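Local structure of alpha-glucosidase (Bacteroides thetaiotaomicron, 5XFM) at residues A[171-176]-A[406-411]; A[164-169]-A[402-407]; A[414-419]-A[434-439]; A[243-248]-A[365-370]. The protein hydrolyses beta-L-arabinopyranosidic and alpha-galactosidic linkages as a bifunctional, calcium-binding glycosidase of glycoside hydrolase family 97. The protein carries 1 engineered substitution. All coordinates share one frame; numbering follows the deposited sequence.

Contact 1: residues A[171-176]-A[406-411]; sequences PSYEEE and GGDKQE. With CA (calcium ion), chain E.
The phenol of Y173 and the carboxylate of D408 approach from opposite directions, joined by a very short hydrogen bond of 2.5 Å from Y173 OH to D408 OD2. The acceptor lies in the plane of the tyrosine ring, at its edge, and the carboxylate is turned 71° from that plane. CG of Y173 stands anti to the carbonyl carbon (chi1 -77°), which swings the hydroxyl over to D408. The pair is buried, and both ends have further partners: R439 also bonds to Y173 OH, while D408 OD1 pairs with T436 OG1, a grip on both oxygens that should limit the rotation of the carboxylate. The contact ties a loop of the N-terminal beta-sandwich domain to the loop that follows strand 399-403 of the (beta/alpha)8 barrel, where helix 410-425 begins. P171, preceded by a cis peptide, lies beside the glycine G407 without a close contact. Just beyond Y173 the loop turns to the metal: E174 OE2 binds the calcium ion at 2.5 Å, alongside E452, E458 and four waters. Its other oxygen, OE1, receives S172 OG at 2.9 Å, from well above the carboxylate plane, which makes S172 a second-shell residue of an ion that probably belongs to the active site, as in other family 97 enzymes. Water 1, itself a calcium ligand, donates to E174 OE1 at 3.2 Å.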
loop_
_atom_site.group_PDB
_atom_site.type_symbol
_atom_site.label_atom_id
_atom_site.label_comp_id
_atom_site.label_asym_id
_atom_site.label_seq_id
_atom_site.Cartn_x
_atom_site.Cartn_y
_atom_site.Cartn_z
ATOM N N PRO A 171 -0.581 7.202 15.566
ATOM C CA PRO A 171 -0.984 7.065 14.156
ATOM C C PRO A 171 -1.104 5.627 13.670
ATOM O O PRO A 171 -0.371 4.752 14.144
ATOM C CB PRO A 171 0.143 7.783 13.394
ATOM C CG PRO A 171 0.853 8.628 14.436
ATOM C CD PRO A 171 0.755 7.808 15.686
ATOM N N SER A 172 -2.009 5.393 12.720
ATOM C CA SER A 172 -2.222 4.050 12.180
ATOM C C SER A 172 -2.570 4.093 10.693
ATOM O O SER A 172 -3.093 3.124 10.141
ATOM C CB SER A 172 -3.328 3.325 12.963
ATOM O OG SER A 172 -4.475 4.149 13.133
ATOM N N TYR A 173 -2.262 5.221 10.055
ATOM C CA TYR A 173 -2.478 5.402 8.624
ATOM C C TYR A 173 -3.924 5.112 8.259
ATOM O O TYR A 173 -4.219 4.416 7.286
ATOM C CB TYR A 173 -1.505 4.518 7.826
ATOM C CG TYR A 173 -0.106 5.084 7.786
ATOM C CD1 TYR A 173 0.580 5.359 8.965
ATOM C CD2 TYR A 173 0.535 5.342 6.577
ATOM C CE1 TYR A 173 1.853 5.880 8.946
ATOM C CE2 TYR A 173 1.821 5.862 6.548
ATOM C CZ TYR A 173 2.472 6.129 7.738
ATOM O OH TYR A 173 3.745 6.648 7.731
ATOM N N GLU A 174 -4.830 5.644 9.070
ATOM C CA GLU A 174 -6.253 5.423 8.872
ATOM C C GLU A 174 -7.011 6.746 8.797
ATOM O O GLU A 174 -7.870 7.025 9.622
ATOM C CB GLU A 174 -6.808 4.529 9.993
ATOM C CG GLU A 174 -6.589 3.037 9.734
ATOM C CD GLU A 174 -6.706 2.168 10.986
ATOM O OE1 GLU A 174 -6.771 2.709 12.106
ATOM O OE2 GLU A 174 -6.776 0.930 10.841
ATOM N N GLU A 175 -6.698 7.557 7.789
ATOM C CA GLU A 175 -7.331 8.865 7.662
ATOM C C GLU A 175 -7.986 9.052 6.297
ATOM O O GLU A 175 -7.785 8.258 5.377
ATOM C CB GLU A 175 -6.309 9.974 7.922
ATOM C CG GLU A 175 -5.570 9.818 9.252
ATOM C CD GLU A 175 -6.468 9.957 10.470
ATOM O OE1 GLU A 175 -7.442 10.742 10.423
ATOM O OE2 GLU A 175 -6.203 9.264 11.479
ATOM N N GLU A 176 -8.780 10.107 6.175
ATOM C CA GLU A 176 -9.587 10.314 4.983
ATOM C C GLU A 176 -8.916 11.263 4.008
ATOM O O GLU A 176 -8.090 12.086 4.403
ATOM C CB GLU A 176 -10.962 10.858 5.361
ATOM C CG GLU A 176 -11.822 9.879 6.117
ATOM C CD GLU A 176 -13.140 10.482 6.534
ATOM O OE1 GLU A 176 -14.105 10.410 5.741
ATOM O OE2 GLU A 176 -13.208 11.041 7.645
ATOM N N GLY A 406 3.464 1.036 17.034
ATOM C CA GLY A 406 3.754 2.287 17.723
ATOM C C GLY A 406 4.157 3.510 16.909
ATOM O O GLY A 406 4.609 4.511 17.466
ATOM N N GLY A 407 4.042 3.442 15.591
ATOM C CA GLY A 407 4.324 4.610 14.778
ATOM C C GLY A 407 5.474 4.413 13.811
ATOM O O GLY A 407 5.789 3.286 13.436
ATOM N N ASP A 408 6.128 5.502 13.419
ATOM C CA ASP A 408 7.071 5.463 12.307
ATOM C C ASP A 408 8.525 5.502 12.748
ATOM O O ASP A 408 9.429 5.499 11.914
ATOM C CB ASP A 408 6.793 6.634 11.344
ATOM C CG ASP A 408 5.760 6.293 10.271
ATOM O OD1 ASP A 408 5.472 5.097 10.053
ATOM O OD2 ASP A 408 5.235 7.232 9.632
ATOM N N LYS A 409 8.754 5.551 14.055
ATOM C CA LYS A 409 10.117 5.613 14.561
ATOM C C LYS A 409 10.917 4.366 14.186
ATOM O O LYS A 409 10.355 3.273 14.051
ATOM C CB LYS A 409 10.113 5.808 16.070
ATOM C CG LYS A 409 9.702 7.200 16.501
ATOM C CD LYS A 409 9.651 7.315 18.015
ATOM C CE LYS A 409 9.476 8.762 18.456
ATOM N NZ LYS A 409 9.169 8.838 19.910
ATOM N N GLN A 410 12.229 4.545 14.052
ATOM C CA GLN A 410 13.141 3.484 13.648
ATOM C C GLN A 410 13.036 2.256 14.574
ATOM O O GLN A 410 13.196 1.130 14.130
ATOM C CB GLN A 410 14.581 4.031 13.595
ATOM C CG GLN A 410 15.657 2.972 13.349
ATOM C CD GLN A 410 17.016 3.555 13.000
ATOM O OE1 GLN A 410 17.397 4.620 13.482
ATOM N NE2 GLN A 410 17.777 2.826 12.192
ATOM N N GLU A 411 12.772 2.494 15.853
ATOM C CA GLU A 411 12.492 1.452 16.851
ATOM C C GLU A 411 11.330 0.526 16.420
ATOM O O GLU A 411 11.352 -0.710 16.608
ATOM C CB GLU A 411 12.194 2.135 18.192
ATOM C CG GLU A 411 11.801 1.238 19.337
ATOM C CD GLU A 411 11.956 1.940 20.680
ATOM O OE1 GLU A 411 12.988 2.620 20.877
ATOM O OE2 GLU A 411 11.046 1.817 21.531
HETATM CA CA CA E . -7.429 -1.227 11.999
HETATM O O HOH W 1 -8.284 0.424 13.676
HETATM O O HOH W 2 -5.835 -1.190 13.740
HETATM O O HOH W 3 -9.272 -1.585 14.138
HETATM O O HOH W 4 -7.356 -3.609 12.385
#

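Contact 2: residues A[164-169]-A[402-407]; sequences IGWKRT and VDFFGG
T169 and F404 bring the two backbones nearest each other, with their CA atoms 6.0 Å apart, and neither chain is in regular strand or helix at that point. The contact joins a turn of the N-terminal beta-sandwich domain to the C-terminal end of strand 399-403 in the (beta/alpha)8 barrel. The turn is closed by T169 N bonding to W166 O at 3.0 Å, with K167 and R168 both at positive phi. From it the methyl of T169 presses obliquely on the phenylalanine, CG2 lying 3.5 Å from F404 CD1. W166 reaches the far end of the same ring: its CD1 is 4.1 Å from F404 CZ, and the five-membered ring and the phenyl planes are inclined at 43°, an oblique pairing. The side chain of F404 comes within about 6 Å of the calcium ion and packs against W361 and S363 of the adjacent barrel strand. Its own peptide is held by D403, whose OD1 accepts F404 N at 2.6 Å on the anti side and also lies over one face of the ring. Water 5 lies between the main chains, 2.7 Å from F405 O and 3.3 Å from T169 O.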
loop_
_atom_site.group_PDB
_atom_site.type_symbol
_atom_site.label_atom_id
_atom_site.label_comp_id
_atom_site.label_asym_id
_atom_site.label_seq_id
_atom_site.Cartn_x
_atom_site.Cartn_y
_atom_site.Cartn_z
ATOM N N ILE A 164 -3.802 9.304 19.887
ATOM C CA ILE A 164 -5.251 9.468 19.932
ATOM C C ILE A 164 -5.901 8.218 19.344
ATOM O O ILE A 164 -5.219 7.225 19.086
ATOM C CB ILE A 164 -5.733 10.719 19.167
ATOM C CG1 ILE A 164 -5.373 10.611 17.685
ATOM C CG2 ILE A 164 -5.153 11.989 19.785
ATOM C CD1 ILE A 164 -6.053 11.643 16.810
ATOM N N GLY A 165 -7.218 8.254 19.165
ATOM C CA GLY A 165 -7.932 7.116 18.613
ATOM C C GLY A 165 -8.063 5.969 19.606
ATOM O O GLY A 165 -7.789 6.128 20.797
ATOM N N TRP A 166 -8.464 4.806 19.104
ATOM C CA TRP A 166 -8.741 3.642 19.937
ATOM C C TRP A 166 -7.527 3.201 20.759
ATOM O O TRP A 166 -6.487 2.833 20.209
ATOM C CB TRP A 166 -9.235 2.479 19.068
ATOM C CG TRP A 166 -9.484 1.212 19.825
ATOM C CD1 TRP A 166 -8.770 0.049 19.745
ATOM C CD2 TRP A 166 -10.538 0.972 20.773
ATOM N NE1 TRP A 166 -9.313 -0.898 20.589
ATOM C CE2 TRP A 166 -10.396 -0.355 21.231
ATOM C CE3 TRP A 166 -11.583 1.754 21.280
ATOM C CZ2 TRP A 166 -11.263 -0.920 22.173
ATOM C CZ3 TRP A 166 -12.444 1.189 22.218
ATOM C CH2 TRP A 166 -12.276 -0.133 22.651
ATOM N N LYS A 167 -7.674 3.276 22.077
ATOM C CA LYS A 167 -6.637 2.894 23.028
ATOM C C LYS A 167 -5.278 3.560 22.755
ATOM O O LYS A 167 -4.225 2.947 22.971
ATOM C CB LYS A 167 -6.482 1.371 23.035
ATOM C CG LYS A 167 -7.769 0.619 23.343
ATOM C CD LYS A 167 -8.239 0.878 24.762
ATOM C CE LYS A 167 -9.521 0.120 25.073
ATOM N NZ LYS A 167 -10.097 0.541 26.381
ATOM N N ARG A 168 -5.316 4.819 22.317
ATOM C CA ARG A 168 -4.102 5.599 22.050
ATOM C C ARG A 168 -3.195 4.940 21.009
ATOM O O ARG A 168 -1.977 5.074 21.074
ATOM C CB ARG A 168 -3.328 5.813 23.362
ATOM C CG ARG A 168 -4.103 6.557 24.459
ATOM C CD ARG A 168 -3.325 6.612 25.782
ATOM N NE ARG A 168 -1.960 7.129 25.677
ATOM C CZ ARG A 168 -1.629 8.412 25.780
ATOM N NH1 ARG A 168 -2.560 9.330 25.990
ATOM N NH2 ARG A 168 -0.358 8.778 25.678
ATOM N N THR A 169 -3.793 4.245 20.042
ATOM C CA THR A 169 -3.028 3.510 19.033
ATOM C C THR A 169 -2.636 4.287 17.768
ATOM O O THR A 169 -1.940 3.745 16.911
ATOM C CB THR A 169 -3.782 2.254 18.576
ATOM O OG1 THR A 169 -5.120 2.614 18.215
ATOM C CG2 THR A 169 -3.828 1.230 19.686
ATOM N N VAL A 402 -0.715 -9.210 12.753
ATOM C CA VAL A 402 -0.140 -8.437 13.859
ATOM C C VAL A 402 -0.577 -6.973 13.835
ATOM O O VAL A 402 -0.399 -6.276 12.830
ATOM C CB VAL A 402 1.396 -8.488 13.837
ATOM C CG1 VAL A 402 1.958 -7.833 15.080
ATOM C CG2 VAL A 402 1.889 -9.937 13.721
ATOM N N ASP A 403 -1.117 -6.500 14.960
ATOM C CA ASP A 403 -1.862 -5.245 14.984
ATOM C C ASP A 403 -1.281 -4.196 15.938
ATOM O O ASP A 403 -0.423 -4.503 16.764
ATOM C CB ASP A 403 -3.317 -5.525 15.362
ATOM C CG ASP A 403 -4.292 -4.601 14.656
ATOM O OD1 ASP A 403 -3.907 -3.447 14.361
ATOM O OD2 ASP A 403 -5.439 -5.035 14.395
ATOM N N PHE A 404 -1.739 -2.955 15.783
ATOM C CA PHE A 404 -1.510 -1.861 16.745
ATOM C C PHE A 404 -0.046 -1.486 17.005
ATOM O O PHE A 404 0.390 -1.451 18.152
ATOM C CB PHE A 404 -2.170 -2.193 18.092
ATOM C CG PHE A 404 -3.660 -2.378 18.018
ATOM C CD1 PHE A 404 -4.464 -1.422 17.417
ATOM C CD2 PHE A 404 -4.254 -3.506 18.556
ATOM C CE1 PHE A 404 -5.834 -1.589 17.354
ATOM C CE2 PHE A 404 -5.622 -3.683 18.486
ATOM C CZ PHE A 404 -6.411 -2.722 17.887
ATOM N N PHE A 405 0.701 -1.161 15.958
ATOM C CA PHE A 405 2.098 -0.758 16.135
ATOM C C PHE A 405 2.242 0.681 16.642
ATOM O O PHE A 405 1.275 1.445 16.668
ATOM C CB PHE A 405 2.869 -0.928 14.833
ATOM C CG PHE A 405 3.175 -2.361 14.490
ATOM C CD1 PHE A 405 2.234 -3.145 13.829
ATOM C CD2 PHE A 405 4.390 -2.933 14.839
ATOM C CE1 PHE A 405 2.511 -4.471 13.500
ATOM C CE2 PHE A 405 4.671 -4.259 14.515
ATOM C CZ PHE A 405 3.733 -5.030 13.843
ATOM N N GLY A 406 3.464 1.036 17.034
ATOM C CA GLY A 406 3.754 2.287 17.723
ATOM C C GLY A 406 4.157 3.510 16.909
ATOM O O GLY A 406 4.609 4.511 17.466
ATOM N N GLY A 407 4.042 3.442 15.591
ATOM C CA GLY A 407 4.324 4.610 14.778
ATOM C C GLY A 407 5.474 4.413 13.811
ATOM O O GLY A 407 5.789 3.286 13.436
HETATM O O HOH W 5 -0.244 1.725 18.826
#

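Contact 3: residues A[414-419]-A[434-439]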
loop_
_atom_site.group_PDB
_atom_site.type_symbol
_atom_site.label_atom_id
_atom_site.label_comp_id
_atom_site.label_asym_id
_atom_site.label_seq_id
_atom_site.Cartn_x
_atom_site.Cartn_y
_atom_site.Cartn_z
ATOM N N ARG A 414 12.409 -1.505 13.449
ATOM C CA ARG A 414 13.160 -2.624 14.004
ATOM C C ARG A 414 12.196 -3.727 14.388
ATOM O O ARG A 414 12.426 -4.904 14.068
ATOM C CB ARG A 414 13.989 -2.188 15.216
ATOM C CG ARG A 414 15.247 -1.419 14.861
ATOM C CD ARG A 414 15.968 -0.914 16.107
ATOM N NE ARG A 414 17.107 -0.061 15.764
ATOM C CZ ARG A 414 17.310 1.159 16.254
ATOM N NH1 ARG A 414 16.453 1.678 17.120
ATOM N NH2 ARG A 414 18.373 1.860 15.885
ATOM N N LEU A 415 11.098 -3.340 15.043
ATOM C CA LEU A 415 10.117 -4.338 15.458
ATOM C C LEU A 415 9.455 -5.065 14.262
ATOM O O LEU A 415 9.374 -6.302 14.255
ATOM C CB LEU A 415 9.056 -3.684 16.332
ATOM C CG LEU A 415 8.005 -4.622 16.921
ATOM C CD1 LEU A 415 8.662 -5.717 17.760
ATOM C CD2 LEU A 415 7.033 -3.822 17.746
ATOM N N TYR A 416 8.986 -4.303 13.270
ATOM C CA TYR A 416 8.413 -4.872 12.042
ATOM C C TYR A 416 9.322 -5.923 11.430
ATOM O O TYR A 416 8.903 -7.056 11.127
ATOM C CB TYR A 416 8.161 -3.792 10.975
ATOM C CG TYR A 416 6.930 -2.929 11.151
ATOM C CD1 TYR A 416 5.650 -3.443 10.946
ATOM C CD2 TYR A 416 7.050 -1.579 11.465
ATOM C CE1 TYR A 416 4.528 -2.644 11.092
ATOM C CE2 TYR A 416 5.939 -0.776 11.608
ATOM C CZ TYR A 416 4.683 -1.309 11.421
ATOM O OH TYR A 416 3.585 -0.493 11.571
ATOM N N GLU A 417 10.572 -5.519 11.216
ATOM C CA GLU A 417 11.530 -6.379 10.543
ATOM C C GLU A 417 11.845 -7.639 11.349
ATOM O O GLU A 417 11.782 -8.741 10.812
ATOM C CB GLU A 417 12.809 -5.600 10.241
ATOM C CG GLU A 417 13.869 -6.395 9.523
ATOM C CD GLU A 417 15.082 -5.543 9.191
ATOM O OE1 GLU A 417 15.040 -4.822 8.167
ATOM O OE2 GLU A 417 16.064 -5.575 9.961
ATOM N N ASP A 418 12.161 -7.479 12.633
ATOM C CA ASP A 418 12.465 -8.636 13.480
ATOM C C ASP A 418 11.290 -9.630 13.555
ATOM O O ASP A 418 11.497 -10.855 13.556
ATOM C CB ASP A 418 12.869 -8.181 14.888
ATOM C CG ASP A 418 14.152 -7.359 14.892
ATOM O OD1 ASP A 418 14.850 -7.338 13.857
ATOM O OD2 ASP A 418 14.482 -6.759 15.933
ATOM N N ILE A 419 10.068 -9.106 13.605
ATOM C CA ILE A 419 8.893 -9.970 13.611
ATOM C C ILE A 419 8.836 -10.761 12.308
ATOM O O ILE A 419 8.645 -11.985 12.319
ATOM C CB ILE A 419 7.582 -9.176 13.789
ATOM C CG1 ILE A 419 7.460 -8.654 15.218
ATOM C CG2 ILE A 419 6.382 -10.044 13.462
ATOM C CD1 ILE A 419 6.309 -7.669 15.404
ATOM N N GLY A 434 -3.084 -1.895 11.841
ATOM C CA GLY A 434 -2.863 -0.783 12.754
ATOM C C GLY A 434 -1.454 -0.289 12.572
ATOM O O GLY A 434 -0.729 -0.066 13.542
ATOM N N CYS A 435 -1.088 -0.095 11.310
ATOM C CA CYS A 435 0.315 -0.092 10.913
ATOM C C CYS A 435 0.655 1.008 9.927
ATOM O O CYS A 435 -0.214 1.760 9.469
ATOM C CB CYS A 435 0.678 -1.445 10.290
ATOM S SG CYS A 435 -0.287 -1.838 8.791
ATOM N N THR A 436 1.937 1.086 9.598
ATOM C CA THR A 436 2.404 2.065 8.644
ATOM C C THR A 436 2.333 1.519 7.228
ATOM O O THR A 436 2.139 0.314 7.023
ATOM C CB THR A 436 3.833 2.489 8.952
ATOM O OG1 THR A 436 4.193 3.621 8.148
ATOM C CG2 THR A 436 4.812 1.333 8.718
ATOM N N LEU A 437 2.501 2.418 6.260
ATOM C CA LEU A 437 2.516 2.059 4.851
ATOM C C LEU A 437 3.666 1.099 4.570
ATOM O O LEU A 437 4.760 1.285 5.100
ATOM C CB LEU A 437 2.662 3.314 3.984
ATOM C CG LEU A 437 2.660 3.148 2.465
ATOM C CD1 LEU A 437 1.226 2.980 2.004
ATOM C CD2 LEU A 437 3.330 4.322 1.741
ATOM N N PRO A 438 3.421 0.057 3.753
ATOM C CA PRO A 438 4.504 -0.835 3.326
ATOM C C PRO A 438 5.408 -0.110 2.337
ATOM O O PRO A 438 4.920 0.642 1.493
ATOM C CB PRO A 438 3.765 -1.997 2.661
ATOM C CG PRO A 438 2.508 -1.375 2.151
ATOM C CD PRO A 438 2.123 -0.354 3.186
ATOM N N ARG A 439 6.713 -0.299 2.458
ATOM C CA ARG A 439 7.631 0.453 1.617
ATOM C C ARG A 439 8.504 -0.486 0.784
ATOM O O ARG A 439 9.699 -0.640 1.047
ATOM C CB ARG A 439 8.466 1.387 2.491
ATOM C CG ARG A 439 7.741 2.697 2.822
ATOM C CD ARG A 439 7.960 3.063 4.279
ATOM N NE ARG A 439 7.513 4.405 4.653
ATOM C CZ ARG A 439 6.472 4.659 5.442
ATOM N NH1 ARG A 439 5.741 3.665 5.925
ATOM N NH2 ARG A 439 6.158 5.911 5.747
#
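This is a buried contact centred on one tyrosine, Y416, which reaches from helix 410-425 into the loop that follows strand 429-432. The phenol oxygen accepts a hydrogen bond from the main chain, T436 N to Y416 OH at 3.0 Å and 156° at the hydrogen, so a backbone amide inside the protein is satisfied by a side chain. Around that bond the fit is apolar. C435 CB approaches the ring edge near its plane, 3.3 Å from Y416 OH, and T436 CG2 lies obliquely 3.8 Å from Y416 CE2. Strand 399-403, helix 410-425 and strand 429-432 form a beta-alpha-beta crossover of the (beta/alpha)8 barrel, and Y416 lies between the helix and the C-terminal ends of the strands. Its ring is set in an aromatic cluster, stacked with F405 and edge-to-face with F432 and W441. In T436, chi1 of -170° puts OG1 anti to the backbone N, where it is shared between D408 OD1 and the arginine: R439 NH1 donates to T436 OG1 at 2.7 Å, with OG1 19° out of the guanidinium plane, and a weak bond runs from the same nitrogen to L437 O. R439 NE forms a salt bridge to E211 of the N-terminal domain.

Contact 4: residues A[243-248]-A[365-370]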
loop_
_atom_site.group_PDB
_atom_site.type_symbol
_atom_site.label_atom_id
_atom_site.label_comp_id
_atom_site.label_asym_id
_atom_site.label_seq_id
_atom_site.Cartn_x
_atom_site.Cartn_y
_atom_site.Cartn_z
ATOM N N ASN A 243 4.275 6.363 22.137
ATOM C CA ASN A 243 4.067 6.888 23.488
ATOM C C ASN A 243 5.268 7.677 24.024
ATOM O O ASN A 243 5.460 7.778 25.230
ATOM C CB ASN A 243 3.724 5.756 24.449
ATOM C CG ASN A 243 2.899 6.227 25.625
ATOM O OD1 ASN A 243 2.152 7.204 25.529
ATOM N ND2 ASN A 243 3.020 5.528 26.741
ATOM N N GLY A 244 6.079 8.229 23.125
ATOM C CA GLY A 244 7.247 8.993 23.530
ATOM C C GLY A 244 8.499 8.157 23.732
ATOM O O GLY A 244 9.513 8.666 24.208
ATOM N N ASN A 245 8.434 6.872 23.389
ATOM C CA ASN A 245 9.610 6.000 23.491
ATOM C C ASN A 245 10.420 5.977 22.199
ATOM O O ASN A 245 9.855 5.934 21.108
ATOM C CB ASN A 245 9.196 4.573 23.851
ATOM C CG ASN A 245 8.257 4.528 25.039
ATOM O OD1 ASN A 245 8.646 4.830 26.167
ATOM N ND2 ASN A 245 7.010 4.162 24.786
ATOM N N GLY A 246 11.742 6.024 22.324
ATOM C CA GLY A 246 12.604 6.022 21.158
ATOM C C GLY A 246 12.776 7.413 20.580
ATOM O O GLY A 246 11.855 8.229 20.638
ATOM N N THR A 247 13.946 7.685 20.011
ATOM C CA THR A 247 14.236 9.004 19.451
ATOM C C THR A 247 13.724 9.132 18.015
ATOM O O THR A 247 13.458 8.134 17.347
ATOM C CB THR A 247 15.754 9.314 19.480
ATOM O OG1 THR A 247 16.487 8.152 19.087
ATOM C CG2 THR A 247 16.203 9.717 20.879
ATOM N N VAL A 248 13.565 10.370 17.558
ATOM C CA VAL A 248 13.054 10.658 16.217
ATOM C C VAL A 248 14.099 10.495 15.104
ATOM O O VAL A 248 13.838 9.870 14.075
ATOM C CB VAL A 248 12.493 12.094 16.153
ATOM C CG1 VAL A 248 12.286 12.543 14.709
ATOM C CG2 VAL A 248 11.218 12.194 16.959
ATOM N N SER A 365 1.680 -5.104 20.339
ATOM C CA SER A 365 1.823 -4.190 21.462
ATOM C C SER A 365 2.233 -4.851 22.766
ATOM O O SER A 365 1.645 -5.838 23.223
ATOM C CB SER A 365 0.532 -3.392 21.661
ATOM O OG SER A 365 -0.529 -4.220 22.096
ATOM N N GLY A 366 3.296 -4.287 23.321
ATOM C CA GLY A 366 3.730 -4.549 24.665
ATOM C C GLY A 366 3.679 -3.284 25.496
ATOM O O GLY A 366 3.001 -3.252 26.519
ATOM N N TYR A 367 4.392 -2.236 25.081
ATOM C CA TYR A 367 4.653 -1.142 26.015
ATOM C C TYR A 367 4.334 0.296 25.574
ATOM O O TYR A 367 4.759 1.237 26.242
ATOM C CB TYR A 367 6.125 -1.201 26.443
ATOM C CG TYR A 367 7.120 -1.039 25.311
ATOM C CD1 TYR A 367 7.445 0.222 24.821
ATOM C CD2 TYR A 367 7.747 -2.142 24.744
ATOM C CE1 TYR A 367 8.347 0.378 23.787
ATOM C CE2 TYR A 367 8.657 -1.992 23.711
ATOM C CZ TYR A 367 8.951 -0.727 23.237
ATOM O OH TYR A 367 9.852 -0.557 22.209
ATOM N N TRP A 368 3.556 0.498 24.516
ATOM C CA TRP A 368 3.375 1.872 24.044
ATOM C C TRP A 368 1.921 2.354 23.971
ATOM O O TRP A 368 1.674 3.532 23.690
ATOM C CB TRP A 368 4.027 2.043 22.665
ATOM C CG TRP A 368 3.568 1.031 21.658
ATOM C CD1 TRP A 368 2.474 1.128 20.845
ATOM C CD2 TRP A 368 4.183 -0.224 21.354
ATOM N NE1 TRP A 368 2.367 0.016 20.058
ATOM C CE2 TRP A 368 3.405 -0.834 20.347
ATOM C CE3 TRP A 368 5.318 -0.892 21.831
ATOM C CZ2 TRP A 368 3.726 -2.076 19.808
ATOM C CZ3 TRP A 368 5.628 -2.124 21.304
ATOM C CH2 TRP A 368 4.838 -2.706 20.298
ATOM N N ASN A 369 0.967 1.464 24.228
ATOM C CA ASN A 369 -0.442 1.837 24.174
ATOM C C ASN A 369 -1.292 1.160 25.250
ATOM O O ASN A 369 -0.764 0.485 26.136
ATOM C CB ASN A 369 -1.016 1.529 22.783
ATOM C CG ASN A 369 -0.944 0.044 22.423
ATOM O OD1 ASN A 369 -1.170 -0.837 23.262
ATOM N ND2 ASN A 369 -0.655 -0.234 21.162
ATOM N N ASP A 370 -2.612 1.292 25.124
ATOM C CA ASP A 370 -3.553 0.748 26.111
ATOM C C ASP A 370 -4.395 -0.412 25.587
ATOM O O ASP A 370 -5.513 -0.624 26.043
ATOM C CB ASP A 370 -4.496 1.839 26.622
ATOM C CG ASP A 370 -3.787 2.891 27.447
ATOM O OD1 ASP A 370 -2.839 2.544 28.187
ATOM O OD2 ASP A 370 -4.192 4.066 27.363
#
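N245 and Y367 pass alongside each other, running in opposite senses, the amide group turned 77° from the phenol ring and its ND2 lying at the ring edge, in plane, 4.0 Å from Y367 CD1. The contact joins a loop of the N-terminal beta-sandwich domain to the loop after strand 357-363 of the (beta/alpha)8 barrel; it is partly buried, with the W368 side chain about 13 Å from the calcium ion. Y367 and W368 are themselves packed together: CE3 of the indole lies over the centre of the phenol face, 3.6 Å above it. Both residues place CG between the backbone N and the carbonyl carbon (chi1 61° in Y367), a torsion that lets the indole lie over the phenol face. Their polar ends are committed elsewhere, Y367 OH to E411 and W368 NE1 to F404 O. N243 meets W368 where the backbones are closest, 5.1 Å between the CA atoms of N243 and W368. Its OD1 accepts R168 NH2, and CB makes the nearest approach across the contact. N243 CB lies 4.1 Å from W368 CB and 3.1 Å from the carbonyl oxygen W368 O.

In the fold
All four contacts gather round the C-terminal ends of the barrel strands, and three of them (1, 2 and 4) join the N-terminal sandwich domain to the catalytic barrel; contact 3 stays within the barrel. Contacts 1 and 3 are buried and polar at their centres, and they interlock through D408 and T436, and through Y173 and R439. Contacts 2 and 4 are only partly buried: contact 2 rests on aromatic and methyl packing, with a water lying between the main chains, and contact 4 on asparagine side chains against Y367 and W368. Contacts 1 and 2 share G406 and G407. F404 O of contact 2 accepts W368 NE1 of contact 4, and N243 receives R168, linking the outer pair.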